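Local structure of small TOPRIM domain protein (Geobacillus stearothermophilus, 2FCJ) at residues A[20-25]-A[99-104]; A[47-52]-A[74-79]; A[53-58]-A[64-69]. The protein is of unknown function but consists largely of a Toprim domain, the fold that carries metal-dependent catalysis in topoisomerases and DnaG-type primases. All blocks are in the same frame, centred on the assembly; numbering follows the deposited sequence. Where two conformers were deposited one is given.

Contact 1 (A[20-25]-A[99-104]); sequences AAVLNE and QVLLRA
Leu101 meets Val22 and Leu23 in a small, purely apolar contact between the C-terminal ends of two helices in the Toprim alpha/beta fold. Helix 13-22 follows the first strand of the parallel sheet, whereas helix 94-103 comes after its last strand, so the contact joins parts of the chain that are far apart in sequence. Only 93 Å² is buried between the segments, and the backbones stay well separated: the closest alpha carbons, CA of Leu23 and CA of Leu101, are 8.4 Å apart. Leu101 bridges that gap from the last full turn of its helix, its side chain directed at the other segment. CG lies anti to its own carbonyl carbon and the chain then runs on extended (chi2 179°), which carries one methyl, CD1, forward to both partners. Val22, the last helical residue of its helix, offers CG2 from a side chain that crosses Leu101 at about a right angle; Val22 was modelled in two conformers, and the approach described is that of one of them. Leu23, where the chain leaves helical geometry, starts off to the side, but its branched end swings back toward the same methyl. The core continues beyond these three residues. Leu101 and Ala104 also rest on Leu80 of the edge strand 78-80, and Leu23 packs on Phe106. At the end of 20-25, Glu25 forms a salt bridge with Lys6 and accepts a hydrogen bond from the backbone N of Asp107. Between the leucines themselves, Leu23 CD2 approaches Leu101 CD1 to 4.1 Å.

Contact 2 (A[47-52]-A[74-79]); sequences ELEGYD and FPEAEH
Glu49 and Glu76 sit on two facing beta turns, type II from Leu48 to Tyr51 and type I from Phe74 to Ala77, with their CA atoms 8.5 Å apart. Each turn follows a helix and leads toward a strand of the sheet, and is closed by its own backbone hydrogen bond, Tyr51 N to Leu48 O and Ala77 N to Phe74 O. On the side facing the sheet, Leu48 meets Phe74 at the edge of the ring, CD1 lying near the ring plane 4.2 Å from CZ. With CG anti to the backbone N (chi1 -163°), the Phe74 ring reaches toward Leu48 although its CB starts off to the side. CB of Ala77 is centred over one face of this ring, 4.1 Å above the plane. Val53 touches both Leu48 and Phe74, tying this apolar layer to strand 52-56. Nearer the surface the two glutamates bring like charges together, Glu49 OE1 and Glu76 OE2 being 4.3 Å apart. One water donates to both, at 3.0 Å to Glu49 OE1 and 2.6 Å to Glu76 OE2. With each of its protons turned to a carboxylate, this water probably eases the repulsion, so that the turns are joined by water at the surface and by hydrocarbon toward the sheet.

Contact 3 (A[53-58]-A[64-69]); sequences VYLLAD and EKLRRQ
Strand 53-56 and helix 64-69 run nearly antiparallel, at 153°, with their axes 9.9 Å apart, and the chains draw closest at Ala57 and Arg67, whose CA atoms are 7.2 Å apart. Leu55 points into the gap and divides its methyls: CD1 meets Leu66 CD2 at 4.1 Å, and CD2 lies against CG of Arg67. From there Arg67 stretches out, extended from CG to NE, and lays its guanidinium alongside the backbone of Leu55 to Ala57. CB of Ala57 covers one face, 3.8 Å above the plane and toward the rim. NH1 reaches Leu55 O at the guanidinium edge in a weak hydrogen bond of 3.5 Å, while NH2 has a stronger partner in Leu80 O of the neighbouring strand. Two waters add to the grip. One accepts from NH2 and donates to Ala57 O; the other lies in the guanidinium plane, accepts from NE at 2.8 Å and donates to Asp58 O and Glu64 OE1. Beyond this, Asp58 OD1 takes a hydrogen bond from Val89 N. Strand and helix form the first half of a beta-alpha-beta crossover ending in strand 78-80, and Asp58, in the loop that follows strand 53-56, probably begins the DxD motif characteristic of Toprim domains.

Overall arrangement
From the N terminus, helix 13-22 supplies the first half of contact 1, and the chain returns to complete it only in helix 94-103, closing a loop that encloses the other two contacts. Within that loop contact 2 joins the turn before strand 52-56 to the turn before strand 78-80, and contact 3, between strand 52-56 and helix 61-73, falls inside it; the three are thus concentric and none cross. Contacts 2 and 3 meet in the sheet, where Glu78 pairs through its backbone with Val53 and Leu55. Contacts 1 and 3 lie on opposite sides of the chain's centre, about 17 Å between centres, touching where Ala104 packs on Tyr54.

Contact 1 (A[20-25]-A[99-104])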
# COMPACT_ATOMS: atom_id res chain seq x y z
N ALA A 20 7.37 3.15 4.39
CA ALA A 20 8.48 3.95 3.89
C ALA A 20 9.80 3.52 4.51
O ALA A 20 10.85 3.62 3.88
CB ALA A 20 8.23 5.43 4.16
N ALA A 21 9.75 3.08 5.77
CA ALA A 21 10.94 2.68 6.50
C ALA A 21 11.55 1.38 5.97
O ALA A 21 12.76 1.18 6.07
CB ALA A 21 10.65 2.57 7.99
N VAL A 22 10.72 0.51 5.39
CA VAL A 22 11.26 -0.75 4.89
C VAL A 22 11.77 -0.68 3.47
O VAL A 22 12.53 -1.54 3.03
CB VAL A 22 10.31 -1.95 5.09
CG1 VAL A 22 9.67 -1.91 6.47
CG2 VAL A 22 9.25 -1.99 4.02
N LEU A 23 11.35 0.35 2.73
CA LEU A 23 11.64 0.41 1.31
C LEU A 23 13.06 0.85 1.01
O LEU A 23 13.63 1.68 1.72
CB LEU A 23 10.65 1.34 0.60
CG LEU A 23 9.25 0.76 0.43
CD1 LEU A 23 8.26 1.82 -0.02
CD2 LEU A 23 9.30 -0.39 -0.54
N ASN A 24 13.63 0.28 -0.04
CA ASN A 24 14.97 0.66 -0.47
C ASN A 24 14.99 1.26 -1.87
O ASN A 24 16.04 1.32 -2.51
CB ASN A 24 15.92 -0.54 -0.39
CG ASN A 24 17.38 -0.14 -0.50
OD1 ASN A 24 17.81 0.87 0.06
ND2 ASN A 24 18.16 -0.94 -1.21
N GLU A 25 13.82 1.63 -2.38
CA GLU A 25 13.72 2.39 -3.62
C GLU A 25 12.66 3.48 -3.40
O GLU A 25 11.83 3.37 -2.50
CB GLU A 25 13.31 1.46 -4.76
CG GLU A 25 11.96 0.74 -4.55
CD GLU A 25 11.53 -0.07 -5.76
OE1 GLU A 25 11.55 0.51 -6.87
OE2 GLU A 25 11.14 -1.26 -5.62
N GLN A 99 8.68 -8.71 3.71
CA GLN A 99 8.50 -9.87 2.85
C GLN A 99 7.29 -9.75 1.93
O GLN A 99 7.34 -10.19 0.77
CB GLN A 99 8.43 -11.15 3.69
CG GLN A 99 9.77 -11.49 4.34
CD GLN A 99 9.83 -12.89 4.88
OE1 GLN A 99 8.84 -13.63 4.84
NE2 GLN A 99 10.96 -13.25 5.47
N VAL A 100 6.20 -9.16 2.42
CA VAL A 100 5.04 -8.92 1.56
C VAL A 100 5.43 -8.04 0.38
O VAL A 100 5.09 -8.33 -0.76
CB VAL A 100 3.89 -8.30 2.37
CG1 VAL A 100 2.77 -7.82 1.44
CG2 VAL A 100 3.34 -9.32 3.36
N LEU A 101 6.19 -6.99 0.67
CA LEU A 101 6.62 -6.07 -0.37
C LEU A 101 7.64 -6.70 -1.31
O LEU A 101 7.60 -6.49 -2.52
CB LEU A 101 7.16 -4.79 0.25
CG LEU A 101 6.10 -4.00 1.02
CD1 LEU A 101 6.70 -2.74 1.64
CD2 LEU A 101 4.88 -3.68 0.16
N LEU A 102 8.56 -7.47 -0.74
CA LEU A 102 9.54 -8.18 -1.55
C LEU A 102 8.88 -9.17 -2.49
O LEU A 102 9.29 -9.31 -3.64
CB LEU A 102 10.51 -8.90 -0.63
CG LEU A 102 11.57 -9.69 -1.39
CD1 LEU A 102 12.48 -8.77 -2.22
CD2 LEU A 102 12.37 -10.52 -0.39
N ARG A 103 7.87 -9.88 -2.01
CA ARG A 103 7.11 -10.79 -2.85
C ARG A 103 6.48 -10.06 -4.04
O ARG A 103 6.35 -10.62 -5.12
CB ARG A 103 6.02 -11.49 -2.02
CG ARG A 103 5.17 -12.50 -2.79
CD ARG A 103 4.13 -13.17 -1.88
NE ARG A 103 3.27 -12.19 -1.20
CZ ARG A 103 2.46 -12.49 -0.19
NH1 ARG A 103 2.39 -13.73 0.27
NH2 ARG A 103 1.72 -11.54 0.37
N ALA A 104 6.11 -8.80 -3.83
CA ALA A 104 5.55 -7.97 -4.89
C ALA A 104 6.62 -7.22 -5.70
O ALA A 104 6.30 -6.34 -6.49
CB ALA A 104 4.53 -6.99 -4.31

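Contact 2 (A[47-52]-A[74-79])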
# COMPACT_ATOMS: atom_id res chain seq x y z
N GLU A 47 -4.80 10.43 -12.21
CA GLU A 47 -3.43 10.91 -12.06
C GLU A 47 -2.43 9.77 -12.19
O GLU A 47 -1.35 9.95 -12.76
CB GLU A 47 -3.25 11.61 -10.72
CG GLU A 47 -3.91 12.97 -10.62
CD GLU A 47 -3.84 13.53 -9.21
OE1 GLU A 47 -3.73 12.72 -8.27
OE2 GLU A 47 -3.91 14.76 -9.05
N LEU A 48 -2.83 8.58 -11.75
CA LEU A 48 -1.89 7.47 -11.67
C LEU A 48 -1.96 6.53 -12.88
O LEU A 48 -1.36 5.46 -12.87
CB LEU A 48 -2.09 6.68 -10.37
CG LEU A 48 -1.72 7.47 -9.10
CD1 LEU A 48 -2.04 6.68 -7.84
CD2 LEU A 48 -0.29 7.99 -9.10
N GLU A 49 -2.64 6.95 -13.94
CA GLU A 49 -2.59 6.15 -15.17
C GLU A 49 -1.16 5.93 -15.63
O GLU A 49 -0.37 6.88 -15.70
CB GLU A 49 -3.41 6.80 -16.29
CG GLU A 49 -3.26 6.11 -17.66
CD GLU A 49 -3.66 4.64 -17.66
OE1 GLU A 49 -4.67 4.30 -17.00
OE2 GLU A 49 -3.02 3.85 -18.39
N GLY A 50 -0.79 4.69 -15.91
CA GLY A 50 0.57 4.40 -16.37
C GLY A 50 1.52 4.08 -15.23
O GLY A 50 2.60 3.54 -15.46
N TYR A 51 1.08 4.31 -13.99
CA TYR A 51 1.88 3.96 -12.83
C TYR A 51 1.60 2.53 -12.40
O TYR A 51 0.60 1.91 -12.82
CB TYR A 51 1.57 4.88 -11.65
CG TYR A 51 2.23 6.22 -11.74
CD1 TYR A 51 3.31 6.54 -10.93
CD2 TYR A 51 1.77 7.18 -12.63
CE1 TYR A 51 3.90 7.79 -10.99
CE2 TYR A 51 2.35 8.44 -12.69
CZ TYR A 51 3.43 8.72 -11.89
OH TYR A 51 4.03 9.97 -11.95
N ASP A 52 2.46 2.01 -11.54
CA ASP A 52 2.35 0.66 -11.03
C ASP A 52 1.84 0.75 -9.59
O ASP A 52 2.60 1.04 -8.66
CB ASP A 52 3.74 -0.01 -11.09
CG ASP A 52 3.72 -1.48 -10.71
OD1 ASP A 52 2.65 -2.11 -10.77
OD2 ASP A 52 4.80 -2.02 -10.39
N PHE A 74 -11.19 1.89 -8.77
CA PHE A 74 -9.78 1.94 -9.14
C PHE A 74 -9.30 0.52 -9.35
O PHE A 74 -8.43 0.04 -8.64
CB PHE A 74 -9.01 2.62 -8.01
CG PHE A 74 -7.61 3.11 -8.39
CD1 PHE A 74 -7.02 2.80 -9.62
CD2 PHE A 74 -6.88 3.87 -7.48
CE1 PHE A 74 -5.72 3.27 -9.93
CE2 PHE A 74 -5.61 4.30 -7.78
CZ PHE A 74 -5.04 4.02 -9.01
N PRO A 75 -9.89 -0.18 -10.33
CA PRO A 75 -9.59 -1.60 -10.54
C PRO A 75 -8.13 -1.85 -10.96
O PRO A 75 -7.64 -2.96 -10.82
CB PRO A 75 -10.57 -1.98 -11.66
CG PRO A 75 -10.87 -0.68 -12.36
CD PRO A 75 -10.93 0.31 -11.25
N GLU A 76 -7.43 -0.79 -11.35
CA GLU A 76 -6.06 -0.89 -11.84
C GLU A 76 -5.12 -1.21 -10.71
O GLU A 76 -4.02 -1.73 -10.95
CB GLU A 76 -5.62 0.43 -12.49
CG GLU A 76 -6.34 0.76 -13.77
CD GLU A 76 -7.48 1.74 -13.58
OE1 GLU A 76 -8.16 1.71 -12.52
OE2 GLU A 76 -7.73 2.54 -14.49
N ALA A 77 -5.51 -0.84 -9.49
CA ALA A 77 -4.65 -1.01 -8.34
C ALA A 77 -4.59 -2.47 -7.93
O ALA A 77 -5.63 -3.12 -7.76
CB ALA A 77 -5.16 -0.16 -7.18
N GLU A 78 -3.38 -2.98 -7.77
CA GLU A 78 -3.18 -4.36 -7.34
C GLU A 78 -3.26 -4.48 -5.82
O GLU A 78 -2.61 -3.71 -5.09
CB GLU A 78 -1.80 -4.82 -7.81
CG GLU A 78 -1.45 -6.25 -7.48
CD GLU A 78 -0.11 -6.64 -8.06
OE1 GLU A 78 0.40 -5.90 -8.92
OE2 GLU A 78 0.44 -7.68 -7.64
N HIS A 79 -3.98 -5.47 -5.33
CA HIS A 79 -4.16 -5.62 -3.90
C HIS A 79 -3.06 -6.46 -3.25
O HIS A 79 -2.78 -7.57 -3.72
CB HIS A 79 -5.53 -6.21 -3.59
CG HIS A 79 -6.66 -5.30 -3.95
ND1 HIS A 79 -7.67 -4.97 -3.07
CD2 HIS A 79 -6.91 -4.61 -5.09
CE1 HIS A 79 -8.52 -4.15 -3.67
NE2 HIS A 79 -8.05 -3.87 -4.87
O HOH W 1 -6.96 2.33 -16.97
O HOH W 2 -1.48 -0.10 -11.51

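Contact 3 (A[53-58]-A[64-69])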
# COMPACT_ATOMS: atom_id res chain seq x y z
N VAL A 53 0.54 0.52 -9.40
CA VAL A 53 -0.13 0.95 -8.17
C VAL A 53 -0.58 -0.27 -7.37
O VAL A 53 -1.09 -1.25 -7.94
CB VAL A 53 -1.36 1.81 -8.50
CG1 VAL A 53 -2.04 2.29 -7.24
CG2 VAL A 53 -0.98 2.99 -9.38
N TYR A 54 -0.42 -0.17 -6.05
CA TYR A 54 -0.73 -1.24 -5.11
C TYR A 54 -1.54 -0.65 -3.98
O TYR A 54 -1.30 0.49 -3.57
CB TYR A 54 0.55 -1.84 -4.53
CG TYR A 54 1.48 -2.41 -5.57
CD1 TYR A 54 1.48 -3.76 -5.87
CD2 TYR A 54 2.32 -1.58 -6.30
CE1 TYR A 54 2.34 -4.28 -6.84
CE2 TYR A 54 3.18 -2.10 -7.26
CZ TYR A 54 3.17 -3.44 -7.52
OH TYR A 54 4.03 -3.94 -8.47
N LEU A 55 -2.47 -1.43 -3.46
CA LEU A 55 -3.22 -1.09 -2.25
C LEU A 55 -2.90 -2.10 -1.15
O LEU A 55 -3.11 -3.31 -1.33
CB LEU A 55 -4.72 -1.12 -2.54
CG LEU A 55 -5.61 -0.91 -1.32
CD1 LEU A 55 -5.51 0.49 -0.76
CD2 LEU A 55 -7.04 -1.26 -1.67
N LEU A 56 -2.43 -1.59 -0.02
CA LEU A 56 -2.12 -2.40 1.16
C LEU A 56 -3.00 -1.98 2.33
O LEU A 56 -2.77 -0.93 2.93
CB LEU A 56 -0.64 -2.24 1.53
CG LEU A 56 -0.17 -2.97 2.81
CD1 LEU A 56 -0.32 -4.48 2.68
CD2 LEU A 56 1.25 -2.58 3.18
N ALA A 57 -4.03 -2.78 2.62
CA ALA A 57 -5.03 -2.42 3.62
C ALA A 57 -5.01 -3.46 4.72
O ALA A 57 -4.61 -4.60 4.50
CB ALA A 57 -6.41 -2.36 2.99
N ASP A 58 -5.56 -3.11 5.88
CA ASP A 58 -5.65 -4.03 6.99
C ASP A 58 -6.54 -5.20 6.61
O ASP A 58 -7.55 -5.04 5.91
CB ASP A 58 -6.20 -3.31 8.22
CG ASP A 58 -5.28 -2.22 8.72
OD1 ASP A 58 -4.04 -2.36 8.59
OD2 ASP A 58 -5.79 -1.26 9.33
N GLU A 64 -11.37 -3.99 4.40
CA GLU A 64 -12.19 -4.64 3.39
C GLU A 64 -13.11 -3.63 2.70
O GLU A 64 -13.32 -3.70 1.48
CB GLU A 64 -13.00 -5.78 4.02
CG GLU A 64 -13.48 -6.81 3.02
CD GLU A 64 -12.37 -7.70 2.51
OE1 GLU A 64 -11.19 -7.30 2.56
OE2 GLU A 64 -12.67 -8.82 2.06
N LYS A 65 -13.60 -2.66 3.45
CA LYS A 65 -14.41 -1.57 2.89
C LYS A 65 -13.62 -0.77 1.85
O LYS A 65 -14.12 -0.40 0.79
CB LYS A 65 -14.88 -0.64 4.00
CG LYS A 65 -15.83 0.46 3.54
CD LYS A 65 -16.69 0.96 4.71
CE LYS A 65 -15.93 2.00 5.54
NZ LYS A 65 -16.86 2.84 6.36
N LEU A 66 -12.38 -0.45 2.20
CA LEU A 66 -11.51 0.26 1.29
C LEU A 66 -11.19 -0.58 0.07
O LEU A 66 -11.26 -0.11 -1.05
CB LEU A 66 -10.24 0.66 2.03
CG LEU A 66 -9.31 1.62 1.29
CD1 LEU A 66 -10.02 2.94 1.01
CD2 LEU A 66 -8.06 1.86 2.14
N ARG A 67 -10.93 -1.87 0.28
CA ARG A 67 -10.70 -2.73 -0.87
C ARG A 67 -11.90 -2.78 -1.80
O ARG A 67 -11.75 -2.76 -3.03
CB ARG A 67 -10.34 -4.15 -0.45
CG ARG A 67 -8.99 -4.26 0.21
CD ARG A 67 -8.57 -5.69 0.26
NE ARG A 67 -7.43 -5.86 1.14
CZ ARG A 67 -6.18 -5.57 0.78
NH1 ARG A 67 -5.91 -5.15 -0.44
NH2 ARG A 67 -5.19 -5.75 1.66
N ARG A 68 -13.10 -2.85 -1.23
CA ARG A 68 -14.30 -2.92 -2.03
C ARG A 68 -14.48 -1.65 -2.86
O ARG A 68 -14.83 -1.71 -4.05
CB ARG A 68 -15.52 -3.12 -1.14
CG ARG A 68 -16.78 -3.37 -1.95
CD ARG A 68 -17.94 -3.75 -1.07
NE ARG A 68 -18.03 -2.83 0.06
CZ ARG A 68 -18.64 -3.11 1.21
NH1 ARG A 68 -19.26 -4.28 1.38
NH2 ARG A 68 -18.66 -2.21 2.17
N GLN A 69 -14.19 -0.50 -2.25
CA GLN A 69 -14.27 0.77 -2.96
C GLN A 69 -13.28 0.77 -4.13
O GLN A 69 -13.60 1.23 -5.23
CB GLN A 69 -13.97 1.92 -2.02
CG GLN A 69 -14.21 3.25 -2.65
CD GLN A 69 -13.79 4.39 -1.78
OE1 GLN A 69 -12.99 4.21 -0.85
NE2 GLN A 69 -14.31 5.58 -2.07
O HOH W 3 -4.22 -7.29 4.03
O HOH W 4 -8.62 -6.47 3.61